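Local structure of tryptophan synthase alpha chain (Campylobacter jejuni, 3THA) at residues T29-I42 with L239-K251. The protein probably cleaves indoleglycerol phosphate to indole and glyceraldehyde 3-phosphate, as the alpha subunit of the tryptophan synthase that completes tryptophan biosynthesis. Sequence-based numbering, arbitrary orientation.
Sequences TSEAFLQRLDQSPI and LDIIMKDIEEIFK
Helices 27-35 and 239-248 cross at -51°, their axes 10.9 Å apart at the closest over the segments 29-35 and 239-248. At this end Thr-29 CG2 meets Ile-242 CD1 at 3.8 Å. The backbones draw nearer beyond helix 27-35, where the CA atoms of Pro-41 and Glu-247 lie 6.6 Å apart. One salt bridge closes the outer side. Arg-36 NH1 donates to Asp-240 OD2 at 3.2 Å, nearly straight at 163°, and the carboxylate oxygen lies at the edge of the guanidinium, in its plane. The bend of the arginine chain at chi3 (76°) brings the group across Met-243, a selenomethionine. The chain of Met-243 bends at chi2, and its CE end reaches between Arg-36 and Ser-40; its SE lies at the edge of the Phe-33 ring. Deeper in, Phe-33 and Ile-246 approach from opposite directions, and Phe-33 CE1 lies 3.9 Å from Ile-246 CD1. The other branch of Ile-246, CG2, meets Ile-42 CD1 at 3.5 Å. Pro-41 CG packs on Glu-247 CG at 3.7 Å and also touches Phe-250 CB. Ile-42 CG1 lies 3.8 Å from Phe-250 CE2. The contact joins the first and last helices of the TIM barrel, closing its outer layer. Phe-33 also packs on Leu-45 of strand 44-48 and meets Phe-234 edge-to-face, while Ile-242 rests on Cys-233 of helix 228-233.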
ATOM      1  N   THR B  29       5.683  21.237   9.817  1.00 57.36           N
ATOM      2  CA  THR B  29       5.571  20.361  11.003  1.00 57.59           C
ATOM      3  C   THR B  29       6.548  19.191  10.914  1.00 57.18           C
ATOM      4  O   THR B  29       7.037  18.699  11.940  1.00 58.39           O
ATOM      5  CB  THR B  29       4.174  19.791  11.156  1.00 58.05           C
ATOM      6  OG1 THR B  29       3.204  20.821  10.892  1.00 58.17           O
ATOM      7  CG2 THR B  29       3.960  19.170  12.596  1.00 58.08           C
ATOM      8  N   SER B  30       6.791  18.744   9.682  1.00 55.50           N
ATOM      9  CA  SER B  30       7.779  17.700   9.392  1.00 54.35           C
ATOM     10  C   SER B  30       9.165  18.278   9.680  1.00 53.83           C
ATOM     11  O   SER B  30       9.948  17.660  10.381  1.00 53.46           O
ATOM     12  CB  SER B  30       7.617  17.149   7.954  1.00 52.45           C
ATOM     13  OG  SER B  30       6.559  16.179   7.878  1.00 52.72           O
ATOM     14  N   GLU B  31       9.425  19.497   9.209  1.00 54.33           N
ATOM     15  CA  GLU B  31      10.661  20.223   9.543  1.00 55.29           C
ATOM     16  C   GLU B  31      10.880  20.408  11.057  1.00 54.87           C
ATOM     17  O   GLU B  31      11.922  20.114  11.588  1.00 54.24           O
ATOM     18  CB  GLU B  31      10.711  21.585   8.833  1.00 56.55           C
ATOM     19  CG  GLU B  31      12.018  22.383   9.126  1.00 61.90           C
ATOM     20  CD  GLU B  31      12.402  23.373   8.024  1.00 67.26           C
ATOM     21  OE1 GLU B  31      11.956  23.189   6.877  1.00 70.07           O
ATOM     22  OE2 GLU B  31      13.151  24.340   8.298  1.00 72.08           O
ATOM     23  N   ALA B  32       9.881  20.880  11.762  1.00 55.98           N
ATOM     24  CA  ALA B  32      10.087  21.120  13.179  1.00 57.28           C
ATOM     25  C   ALA B  32      10.263  19.793  13.896  1.00 57.59           C
ATOM     26  O   ALA B  32      11.057  19.691  14.822  1.00 58.81           O
ATOM     27  CB  ALA B  32       8.960  21.945  13.767  1.00 57.57           C
ATOM     28  N   PHE B  33       9.540  18.772  13.444  1.00 57.82           N
ATOM     29  CA  PHE B  33       9.743  17.400  13.933  1.00 57.85           C
ATOM     30  C   PHE B  33      11.211  16.977  13.819  1.00 57.16           C
ATOM     31  O   PHE B  33      11.828  16.591  14.800  1.00 56.75           O
ATOM     32  CB  PHE B  33       8.837  16.373  13.194  1.00 56.96           C
ATOM     33  CG  PHE B  33       9.002  14.935  13.691  1.00 56.81           C
ATOM     34  CD1 PHE B  33       8.873  14.627  15.037  1.00 59.42           C
ATOM     35  CD2 PHE B  33       9.267  13.912  12.824  1.00 58.42           C
ATOM     36  CE1 PHE B  33       9.036  13.328  15.504  1.00 59.92           C
ATOM     37  CE2 PHE B  33       9.420  12.585  13.293  1.00 59.99           C
ATOM     38  CZ  PHE B  33       9.321  12.319  14.635  1.00 60.28           C
ATOM     39  N   LEU B  34      11.734  17.015  12.600  1.00 57.03           N
ATOM     40  CA  LEU B  34      13.106  16.557  12.313  1.00 57.41           C
ATOM     41  C   LEU B  34      14.134  17.277  13.172  1.00 58.95           C
ATOM     42  O   LEU B  34      15.032  16.671  13.719  1.00 59.25           O
ATOM     43  CB  LEU B  34      13.421  16.685  10.822  1.00 55.46           C
ATOM     44  CG  LEU B  34      12.626  15.626  10.004  1.00 56.93           C
ATOM     45  CD1 LEU B  34      12.679  15.834   8.476  1.00 56.00           C
ATOM     46  CD2 LEU B  34      13.076  14.227  10.355  1.00 56.30           C
ATOM     47  N   GLN B  35      13.963  18.579  13.326  1.00 59.98           N
ATOM     48  CA  GLN B  35      14.883  19.323  14.123  1.00 62.12           C
ATOM     49  C   GLN B  35      14.862  18.864  15.569  1.00 62.65           C
ATOM     50  O   GLN B  35      15.819  19.111  16.299  1.00 64.35           O
ATOM     51  CB  GLN B  35      14.574  20.824  14.030  1.00 63.88           C
ATOM     52  CG  GLN B  35      14.695  21.391  12.622  1.00 67.39           C
ATOM     53  CD  GLN B  35      16.143  21.617  12.159  1.00 74.10           C
ATOM     54  OE1 GLN B  35      17.055  20.811  12.414  1.00 77.05           O
ATOM     55  NE2 GLN B  35      16.347  22.719  11.448  1.00 76.75           N
ATOM     56  N   ARG B  36      13.787  18.215  16.003  1.00 61.34           N
ATOM     57  CA  ARG B  36      13.706  17.798  17.397  1.00 62.09           C
ATOM     58  C   ARG B  36      14.021  16.309  17.574  1.00 61.46           C
ATOM     59  O   ARG B  36      13.895  15.732  18.647  1.00 62.92           O
ATOM     60  CB  ARG B  36      12.366  18.217  18.013  1.00 63.29           C
ATOM     61  CG  ARG B  36      12.329  19.690  18.514  1.00 65.06           C
ATOM     62  CD  ARG B  36      10.906  20.210  18.752  1.00 67.52           C
ATOM     63  NE  ARG B  36      10.360  19.680  19.998  1.00 74.17           N
ATOM     64  CZ  ARG B  36       9.256  20.113  20.608  1.00 76.82           C
ATOM     65  NH1 ARG B  36       8.539  21.108  20.098  1.00 77.83           N
ATOM     66  NH2 ARG B  36       8.872  19.546  21.741  1.00 77.65           N
ATOM     67  N   LEU B  37      14.469  15.685  16.503  1.00 59.87           N
ATOM     68  CA  LEU B  37      14.656  14.243  16.497  1.00 59.18           C
ATOM     69  C   LEU B  37      15.725  13.825  17.516  1.00 60.99           C
ATOM     70  O   LEU B  37      15.596  12.806  18.172  1.00 61.60           O
ATOM     71  CB  LEU B  37      14.995  13.777  15.086  1.00 55.88           C
ATOM     72  CG  LEU B  37      14.867  12.309  14.762  1.00 56.51           C
ATOM     73  CD1 LEU B  37      13.399  11.830  15.093  1.00 53.05           C
ATOM     74  CD2 LEU B  37      15.253  12.073  13.292  1.00 52.53           C
ATOM     75  N   ASP B  38      16.782  14.610  17.613  1.00 62.79           N
ATOM     76  CA  ASP B  38      17.829  14.400  18.625  1.00 66.04           C
ATOM     77  C   ASP B  38      17.315  14.276  20.051  1.00 68.22           C
ATOM     78  O   ASP B  38      17.879  13.538  20.823  1.00 70.41           O
ATOM     79  CB  ASP B  38      18.893  15.499  18.553  1.00 66.48           C
ATOM     80  CG  ASP B  38      19.856  15.284  17.406  1.00 65.61           C
ATOM     81  OD1 ASP B  38      19.805  14.207  16.781  1.00 63.14           O
ATOM     82  OD2 ASP B  38      20.655  16.192  17.123  1.00 66.73           O
ATOM     83  N   GLN B  39      16.247  14.978  20.402  1.00 68.97           N
ATOM     84  CA  GLN B  39      15.704  14.846  21.761  1.00 71.29           C
ATOM     85  C   GLN B  39      14.546  13.879  21.892  1.00 70.44           C
ATOM     86  O   GLN B  39      13.976  13.775  22.978  1.00 72.19           O
ATOM     87  CB  GLN B  39      15.266  16.183  22.348  1.00 72.84           C
ATOM     88  CG  GLN B  39      16.292  17.288  22.279  1.00 76.06           C
ATOM     89  CD  GLN B  39      15.722  18.437  21.463  1.00 80.56           C
ATOM     90  OE1 GLN B  39      14.862  19.196  21.939  1.00 79.26           O
ATOM     91  NE2 GLN B  39      16.157  18.532  20.197  1.00 79.99           N
ATOM     92  N   SER B  40      14.170  13.190  20.820  1.00 67.28           N
ATOM     93  CA  SER B  40      13.085  12.212  20.945  1.00 67.31           C
ATOM     94  C   SER B  40      13.698  10.849  21.223  1.00 67.13           C
ATOM     95  O   SER B  40      14.857  10.652  20.908  1.00 67.46           O
ATOM     96  CB  SER B  40      12.254  12.153  19.656  1.00 65.84           C
ATOM     97  OG  SER B  40      12.991  11.494  18.639  1.00 64.23           O
ATOM     98  N   PRO B  41      12.932   9.888  21.773  1.00 67.44           N
ATOM     99  CA  PRO B  41      13.584   8.610  22.067  1.00 67.16           C
ATOM    100  C   PRO B  41      13.702   7.672  20.835  1.00 64.87           C
ATOM    101  O   PRO B  41      14.103   6.505  20.959  1.00 65.78           O
ATOM    102  CB  PRO B  41      12.682   8.019  23.153  1.00 68.99           C
ATOM    103  CG  PRO B  41      11.319   8.512  22.799  1.00 68.52           C
ATOM    104  CD  PRO B  41      11.481   9.823  22.030  1.00 67.78           C
ATOM    105  N   ILE B  42      13.412   8.196  19.651  1.00 62.70           N
ATOM    106  CA  ILE B  42      13.528   7.443  18.390  1.00 59.61           C
ATOM    107  C   ILE B  42      14.979   7.403  17.909  1.00 60.23           C
ATOM    108  O   ILE B  42      15.643   8.447  17.817  1.00 60.09           O
ATOM    109  CB  ILE B  42      12.670   8.097  17.310  1.00 57.28           C
ATOM    110  CG1 ILE B  42      11.201   8.096  17.757  1.00 56.28           C
ATOM    111  CG2 ILE B  42      12.891   7.447  15.947  1.00 53.82           C
ATOM    112  CD1 ILE B  42      10.317   9.047  16.963  1.00 52.75           C
ATOM    113  N   LEU B 239       3.129  20.510  17.956  1.00 68.53           N
ATOM    114  CA  LEU B 239       4.309  19.694  18.025  1.00 67.41           C
ATOM    115  C   LEU B 239       4.587  19.113  19.411  1.00 68.21           C
ATOM    116  O   LEU B 239       5.122  18.026  19.510  1.00 67.10           O
ATOM    117  CB  LEU B 239       5.535  20.421  17.493  1.00 66.71           C
ATOM    118  CG  LEU B 239       6.124  19.464  16.466  1.00 66.47           C
ATOM    119  CD1 LEU B 239       7.001  20.225  15.520  1.00 69.37           C
ATOM    120  CD2 LEU B 239       6.896  18.303  17.075  1.00 68.58           C
ATOM    121  N   ASP B 240       4.243  19.824  20.471  1.00 68.82           N
ATOM    122  CA  ASP B 240       4.562  19.317  21.801  1.00 70.49           C
ATOM    123  C   ASP B 240       3.720  18.087  22.144  1.00 71.36           C
ATOM    124  O   ASP B 240       4.145  17.227  22.918  1.00 72.39           O
ATOM    125  CB  ASP B 240       4.350  20.410  22.885  1.00 72.24           C
ATOM    126  CG  ASP B 240       5.006  21.745  22.522  1.00 70.10           C
ATOM    127  OD1 ASP B 240       4.337  22.787  22.650  1.00 71.11           O
ATOM    128  OD2 ASP B 240       6.175  21.764  22.080  1.00 68.27           O
ATOM    129  N   ILE B 241       2.506  18.055  21.598  1.00 71.55           N
ATOM    130  CA  ILE B 241       1.567  16.953  21.781  1.00 72.32           C
ATOM    131  C   ILE B 241       2.087  15.785  20.902  1.00 69.33           C
ATOM    132  O   ILE B 241       2.246  14.666  21.389  1.00 68.51           O
ATOM    133  CB  ILE B 241       0.079  17.369  21.426  1.00 73.48           C
ATOM    134  CG1 ILE B 241      -0.397  18.535  22.271  1.00 76.82           C
ATOM    135  CG2 ILE B 241      -0.898  16.239  21.651  1.00 75.74           C
ATOM    136  CD1 ILE B 241      -1.853  18.976  21.986  1.00 81.54           C
ATOM    137  N   ILE B 242       2.400  16.051  19.635  1.00 67.17           N
ATOM    138  CA  ILE B 242       2.955  14.992  18.782  1.00 65.80           C
ATOM    139  C   ILE B 242       4.122  14.342  19.467  1.00 66.58           C
ATOM    140  O   ILE B 242       4.214  13.137  19.546  1.00 67.09           O
ATOM    141  CB  ILE B 242       3.466  15.490  17.441  1.00 63.44           C
ATOM    142  CG1 ILE B 242       2.330  16.135  16.653  1.00 64.26           C
ATOM    143  CG2 ILE B 242       4.030  14.334  16.664  1.00 60.12           C
ATOM    144  CD1 ILE B 242       2.802  16.825  15.382  1.00 63.71           C
HETATM  145  N   MSE B 243       5.015  15.165  19.965  1.00 68.22           N
HETATM  146  CA  MSE B 243       6.164  14.735  20.738  1.00 70.09           C
HETATM  147  C   MSE B 243       5.793  13.922  22.004  1.00 71.82           C
HETATM  148  O   MSE B 243       6.367  12.865  22.251  1.00 72.03           O
HETATM  149  CB  MSE B 243       6.940  15.988  21.133  1.00 71.65           C
HETATM  150  CG  MSE B 243       8.419  15.870  21.120  1.00 75.91           C
HETATM  151 SE   MSE B 243       9.112  15.715  19.311  0.65 86.16          SE
HETATM  152  CE  MSE B 243      10.977  15.817  19.927  1.00 84.34           C
ATOM    153  N   LYS B 244       4.867  14.429  22.821  1.00 73.09           N
ATOM    154  CA  LYS B 244       4.511  13.756  24.083  1.00 74.84           C
ATOM    155  C   LYS B 244       3.970  12.335  23.834  1.00 73.98           C
ATOM    156  O   LYS B 244       4.321  11.401  24.546  1.00 75.06           O
ATOM    157  CB  LYS B 244       3.542  14.617  24.945  1.00 76.89           C
ATOM    158  CG  LYS B 244       2.502  13.840  25.800  1.00 79.17           C
ATOM    159  CD  LYS B 244       1.432  14.758  26.421  1.00 83.39           C
ATOM    160  CE  LYS B 244       0.063  14.093  26.470  1.00 84.48           C
ATOM    161  NZ  LYS B 244      -0.658  14.479  27.722  1.00 86.24           N
ATOM    162  N   ASP B 245       3.122  12.198  22.823  1.00 72.88           N
ATOM    163  CA  ASP B 245       2.547  10.922  22.405  1.00 72.84           C
ATOM    164  C   ASP B 245       3.591   9.941  21.842  1.00 71.76           C
ATOM    165  O   ASP B 245       3.409   8.732  21.921  1.00 72.73           O
ATOM    166  CB  ASP B 245       1.519  11.163  21.314  1.00 71.25           C
ATOM    167  CG  ASP B 245       0.281  11.813  21.815  1.00 75.22           C
ATOM    168  OD1 ASP B 245       0.176  12.021  23.041  1.00 79.06           O
ATOM    169  OD2 ASP B 245      -0.600  12.123  20.979  1.00 76.11           O
ATOM    170  N   ILE B 246       4.663  10.466  21.255  1.00 70.26           N
ATOM    171  CA  ILE B 246       5.744   9.647  20.757  1.00 69.68           C
ATOM    172  C   ILE B 246       6.720   9.254  21.855  1.00 72.91           C
ATOM    173  O   ILE B 246       7.714   8.575  21.608  1.00 72.82           O
ATOM    174  CB  ILE B 246       6.517  10.356  19.649  1.00 66.55           C
ATOM    175  CG1 ILE B 246       5.703  10.398  18.377  1.00 63.67           C
ATOM    176  CG2 ILE B 246       7.798   9.667  19.373  1.00 64.50           C
ATOM    177  CD1 ILE B 246       6.279  11.337  17.359  1.00 63.83           C
ATOM    178  N   GLU B 247       6.472   9.681  23.071  1.00 76.98           N
ATOM    179  CA  GLU B 247       7.343   9.228  24.122  1.00 80.84           C
ATOM    180  C   GLU B 247       6.532   8.393  25.096  1.00 83.64           C
ATOM    181  O   GLU B 247       7.071   7.774  26.043  1.00 85.00           O
ATOM    182  CB  GLU B 247       8.048  10.407  24.789  1.00 82.62           C
ATOM    183  CG  GLU B 247       9.301   9.951  25.532  1.00 87.80           C
ATOM    184  CD  GLU B 247      10.339  11.035  25.712  1.00 92.71           C
ATOM    185  OE1 GLU B 247       9.958  12.237  25.689  1.00 95.76           O
ATOM    186  OE2 GLU B 247      11.533  10.671  25.888  1.00 93.51           O
ATOM    187  N   GLU B 248       5.222   8.401  24.837  1.00 84.47           N
ATOM    188  CA  GLU B 248       4.277   7.508  25.499  1.00 87.13           C
ATOM    189  C   GLU B 248       4.492   6.137  24.856  1.00 84.64           C
ATOM    190  O   GLU B 248       4.558   5.111  25.519  1.00 86.21           O
ATOM    191  CB  GLU B 248       2.841   7.995  25.270  1.00 88.24           C
ATOM    192  CG  GLU B 248       1.789   7.426  26.227  1.00 94.22           C
ATOM    193  CD  GLU B 248       0.679   8.456  26.585  1.00101.98           C
ATOM    194  OE1 GLU B 248       0.542   9.509  25.885  1.00103.46           O
ATOM    195  OE2 GLU B 248      -0.050   8.226  27.583  1.00104.76           O
ATOM    196  N   ILE B 249       4.649   6.140  23.552  1.00 81.07           N
ATOM    197  CA  ILE B 249       4.816   4.906  22.833  1.00 78.24           C
ATOM    198  C   ILE B 249       6.136   4.210  23.196  1.00 78.31           C
ATOM    199  O   ILE B 249       6.154   3.001  23.342  1.00 79.65           O
ATOM    200  CB  ILE B 249       4.587   5.149  21.354  1.00 75.58           C
ATOM    201  CG1 ILE B 249       3.127   5.584  21.153  1.00 74.72           C
ATOM    202  CG2 ILE B 249       4.931   3.907  20.498  1.00 74.02           C
ATOM    203  CD1 ILE B 249       2.798   6.166  19.774  1.00 71.14           C
ATOM    204  N   PHE B 250       7.213   4.949  23.437  1.00 77.51           N
ATOM    205  CA  PHE B 250       8.527   4.316  23.618  1.00 76.30           C
ATOM    206  C   PHE B 250       9.124   4.315  25.035  1.00 78.62           C
ATOM    207  O   PHE B 250      10.344   4.287  25.178  1.00 78.67           O
ATOM    208  CB  PHE B 250       9.561   4.942  22.660  1.00 74.09           C
ATOM    209  CG  PHE B 250       9.352   4.617  21.192  1.00 71.09           C
ATOM    210  CD1 PHE B 250       9.570   3.318  20.696  1.00 70.28           C
ATOM    211  CD2 PHE B 250       8.996   5.618  20.300  1.00 67.99           C
ATOM    212  CE1 PHE B 250       9.389   3.022  19.347  1.00 67.35           C
ATOM    213  CE2 PHE B 250       8.831   5.341  18.947  1.00 67.06           C
ATOM    214  CZ  PHE B 250       9.025   4.040  18.460  1.00 66.58           C
ATOM    215  N   LYS B 251       8.303   4.321  26.079  1.00 80.51           N
ATOM    216  CA  LYS B 251       8.832   4.202  27.443  1.00 82.75           C
ATOM    217  C   LYS B 251       9.527   2.844  27.714  1.00 83.35           C
ATOM    218  O   LYS B 251      10.268   2.655  28.706  1.00 84.42           O
ATOM    219  CB  LYS B 251       7.711   4.403  28.460  1.00 86.08           C
ATOM    220  CG  LYS B 251       6.409   5.018  27.926  1.00 85.43           C
ATOM    221  CD  LYS B 251       5.300   4.823  28.989  1.00 92.49           C
ATOM    222  CE  LYS B 251       3.897   5.162  28.483  1.00 92.57           C
ATOM    223  NZ  LYS B 251       2.894   4.241  29.067  1.00 92.91           N
TER